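Local atomic coordinates of cortical-lytic enzyme (Clostridium perfringens, PDB entry 5JIP), a protein that probably hydrolyses the glycan strands of spore-cortex peptidoglycan during germination, as a muramidase of glycoside hydrolase family 25. Residues L175-Y180 / T200-T205. Residues are numbered along the deposited sequence; the frame is centred on the assembly and turned at random.
Sequences LWIAMY and TMWQFT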
loop_
_atom_site.group_PDB
_atom_site.type_symbol
_atom_site.label_atom_id
_atom_site.label_comp_id
_atom_site.label_asym_id
_atom_site.label_seq_id
_atom_site.Cartn_x
_atom_site.Cartn_y
_atom_site.Cartn_z
ATOM N N LEU A 175 -15.139 -8.025 3.736
ATOM C CA LEU A 175 -16.379 -8.796 3.740
ATOM C C LEU A 175 -16.149 -10.238 4.174
ATOM O O LEU A 175 -15.363 -10.978 3.563
ATOM C CB LEU A 175 -17.041 -8.789 2.361
ATOM C CG LEU A 175 -18.303 -9.628 2.223
ATOM C CD1 LEU A 175 -19.403 -9.070 3.082
ATOM C CD2 LEU A 175 -18.706 -9.686 0.781
ATOM N N TRP A 176 -16.893 -10.636 5.189
ATOM C CA TRP A 176 -17.040 -12.032 5.598
ATOM C C TRP A 176 -18.455 -12.455 5.197
ATOM O O TRP A 176 -19.444 -12.052 5.823
ATOM C CB TRP A 176 -16.773 -12.130 7.088
ATOM C CG TRP A 176 -16.904 -13.474 7.727
ATOM C CD1 TRP A 176 -17.155 -14.689 7.138
ATOM C CD2 TRP A 176 -16.780 -13.718 9.116
ATOM N NE1 TRP A 176 -17.181 -15.675 8.093
ATOM C CE2 TRP A 176 -16.970 -15.104 9.321
ATOM C CE3 TRP A 176 -16.547 -12.893 10.216
ATOM C CZ2 TRP A 176 -16.938 -15.681 10.591
ATOM C CZ3 TRP A 176 -16.499 -13.470 11.483
ATOM C CH2 TRP A 176 -16.698 -14.845 11.657
ATOM N N ILE A 177 -18.562 -13.201 4.112
ATOM C CA ILE A 177 -19.866 -13.504 3.542
ATOM C C ILE A 177 -20.250 -14.923 3.912
ATOM O O ILE A 177 -19.437 -15.853 3.840
ATOM C CB ILE A 177 -19.907 -13.309 2.015
ATOM C CG1 ILE A 177 -21.361 -13.409 1.540
ATOM C CG2 ILE A 177 -18.986 -14.303 1.312
ATOM C CD1 ILE A 177 -21.574 -12.986 0.102
ATOM N N ALA A 178 -21.501 -15.084 4.312
ATOM C CA ALA A 178 -22.067 -16.400 4.569
ATOM C C ALA A 178 -22.900 -16.822 3.366
ATOM O O ALA A 178 -23.799 -16.091 2.948
ATOM C CB ALA A 178 -22.927 -16.372 5.823
ATOM N N MET A 179 -22.589 -17.992 2.811
ATOM C CA MET A 179 -23.412 -18.636 1.799
ATOM C C MET A 179 -23.194 -20.130 1.957
ATOM O O MET A 179 -22.110 -20.632 1.638
ATOM C CB MET A 179 -23.049 -18.204 0.389
ATOM C CG MET A 179 -24.025 -18.840 -0.619
ATOM S SD MET A 179 -23.315 -18.824 -2.210
ATOM C CE MET A 179 -22.115 -20.153 -2.052
ATOM N N TYR A 180 -24.231 -20.826 2.409
ATOM C CA TYR A 180 -24.134 -22.232 2.788
ATOM C C TYR A 180 -24.418 -23.135 1.590
ATOM O O TYR A 180 -25.495 -23.060 0.988
ATOM C CB TYR A 180 -25.110 -22.517 3.936
ATOM C CG TYR A 180 -24.854 -21.698 5.184
ATOM C CD1 TYR A 180 -23.634 -21.062 5.395
ATOM C CD2 TYR A 180 -25.824 -21.580 6.156
ATOM C CE1 TYR A 180 -23.412 -20.321 6.555
ATOM C CE2 TYR A 180 -25.627 -20.876 7.277
ATOM C CZ TYR A 180 -24.425 -20.235 7.494
ATOM O OH TYR A 180 -24.287 -19.516 8.655
ATOM N N THR A 200 -13.296 -11.522 1.823
ATOM C CA THR A 200 -12.148 -11.813 2.652
ATOM C C THR A 200 -12.297 -13.172 3.335
ATOM O O THR A 200 -11.319 -13.929 3.426
ATOM C CB THR A 200 -11.991 -10.683 3.674
ATOM O OG1 THR A 200 -11.709 -9.471 2.961
ATOM C CG2 THR A 200 -10.919 -10.970 4.672
ATOM N N MET A 201 -13.499 -13.483 3.835
ATOM C CA MET A 201 -13.809 -14.812 4.360
ATOM C C MET A 201 -15.174 -15.240 3.849
ATOM O O MET A 201 -16.022 -14.412 3.509
ATOM C CB MET A 201 -13.795 -14.838 5.883
ATOM C CG MET A 201 -12.426 -14.626 6.481
ATOM S SD MET A 201 -12.387 -14.728 8.310
ATOM C CE MET A 201 -13.719 -15.811 8.713
ATOM N N TRP A 202 -15.356 -16.547 3.779
ATOM C CA TRP A 202 -16.591 -17.172 3.312
ATOM C C TRP A 202 -16.995 -18.236 4.325
ATOM O O TRP A 202 -16.269 -19.219 4.516
ATOM C CB TRP A 202 -16.389 -17.776 1.924
ATOM C CG TRP A 202 -17.477 -18.688 1.426
ATOM C CD1 TRP A 202 -18.781 -18.727 1.814
ATOM C CD2 TRP A 202 -17.322 -19.723 0.437
ATOM N NE1 TRP A 202 -19.465 -19.713 1.106
ATOM C CE2 TRP A 202 -18.575 -20.344 0.272
ATOM C CE3 TRP A 202 -16.243 -20.167 -0.327
ATOM C CZ2 TRP A 202 -18.770 -21.384 -0.631
ATOM C CZ3 TRP A 202 -16.439 -21.206 -1.212
ATOM C CH2 TRP A 202 -17.685 -21.795 -1.364
ATOM N N GLN A 203 -18.119 -18.005 5.009
ATOM C CA GLN A 203 -18.717 -18.992 5.898
ATOM C C GLN A 203 -19.561 -19.916 5.031
ATOM O O GLN A 203 -20.594 -19.495 4.497
ATOM C CB GLN A 203 -19.582 -18.322 6.955
ATOM C CG GLN A 203 -19.982 -19.251 8.086
ATOM C CD GLN A 203 -20.879 -18.536 9.047
ATOM O OE1 GLN A 203 -22.023 -18.239 8.730
ATOM N NE2 GLN A 203 -20.358 -18.244 10.238
ATOM N N PHE A 204 -19.074 -21.137 4.815
ATOM C CA PHE A 204 -19.716 -22.045 3.871
ATOM C C PHE A 204 -20.623 -23.068 4.543
ATOM O O PHE A 204 -21.381 -23.750 3.847
ATOM C CB PHE A 204 -18.659 -22.753 2.999
ATOM C CG PHE A 204 -17.714 -23.639 3.768
ATOM C CD1 PHE A 204 -16.532 -23.117 4.291
ATOM C CD2 PHE A 204 -18.007 -24.973 3.978
ATOM C CE1 PHE A 204 -15.664 -23.909 5.011
ATOM C CE2 PHE A 204 -17.140 -25.777 4.712
ATOM C CZ PHE A 204 -15.974 -25.239 5.236
ATOM N N THR A 205 -20.603 -23.177 5.871
ATOM C CA THR A 205 -21.550 -24.051 6.537
ATOM C C THR A 205 -21.754 -23.563 7.956
ATOM O O THR A 205 -20.881 -22.911 8.532
ATOM C CB THR A 205 -21.064 -25.502 6.551
ATOM O OG1 THR A 205 -22.062 -26.324 7.144
ATOM C CG2 THR A 205 -19.791 -25.626 7.339
HETATM O O HOH W 1 -13.501 -8.208 1.293
#
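Trp176, Ile177 and Ala178 pair in parallel with Met201, Trp202 and Gln203; the axes of strands 175-178 and 201-205 come within 4.6 Å of each other, at an angle of 15°. Backbone bonds alternate between them, from Met201 N to Leu175 O through to Met179 N to Gln203 O. Leu175 O also accepts from Thr200 N, and a water joins Leu175 N to Thr200 OG1.

Trp176, Met201, Ala178 and Gln203 share one face of the sheet. Met201 lies alongside Trp176 and bends at chi3, which brings its methyl over the indole face, with CE 3.4 Å from Trp176 CE2. This is a CH-pi contact, and SD stands farther off above the five-membered ring. Trp176 NE1 bonds to Asn220.

Gln203 CG is anti to the backbone N (chi1 -167°), and the extended chain runs beside Tyr180. Tyr180 OH donates to Gln203 OE1 at 2.6 Å, from above the amide plane. Tyr149 OH also bonds OE1, while Gln203 NE2 bonds Asp18 OD1. These partners fix the rotation of the amide.

On the other face, Trp202 turns its indole edge to the 175-180 backbone. Its NE1 donates to Met179 O at 2.9 Å, nearly straight (166°) and close to the ring plane. Met179 CE packs 3.8 Å from Trp202 CZ2.

Two adjacent strands of the TIM-like barrel of family 25 meet here. Gln203 NE2 bonds MES, as does Tyr180 N; MES, probably from the crystallisation liquor, may mark a pocket here.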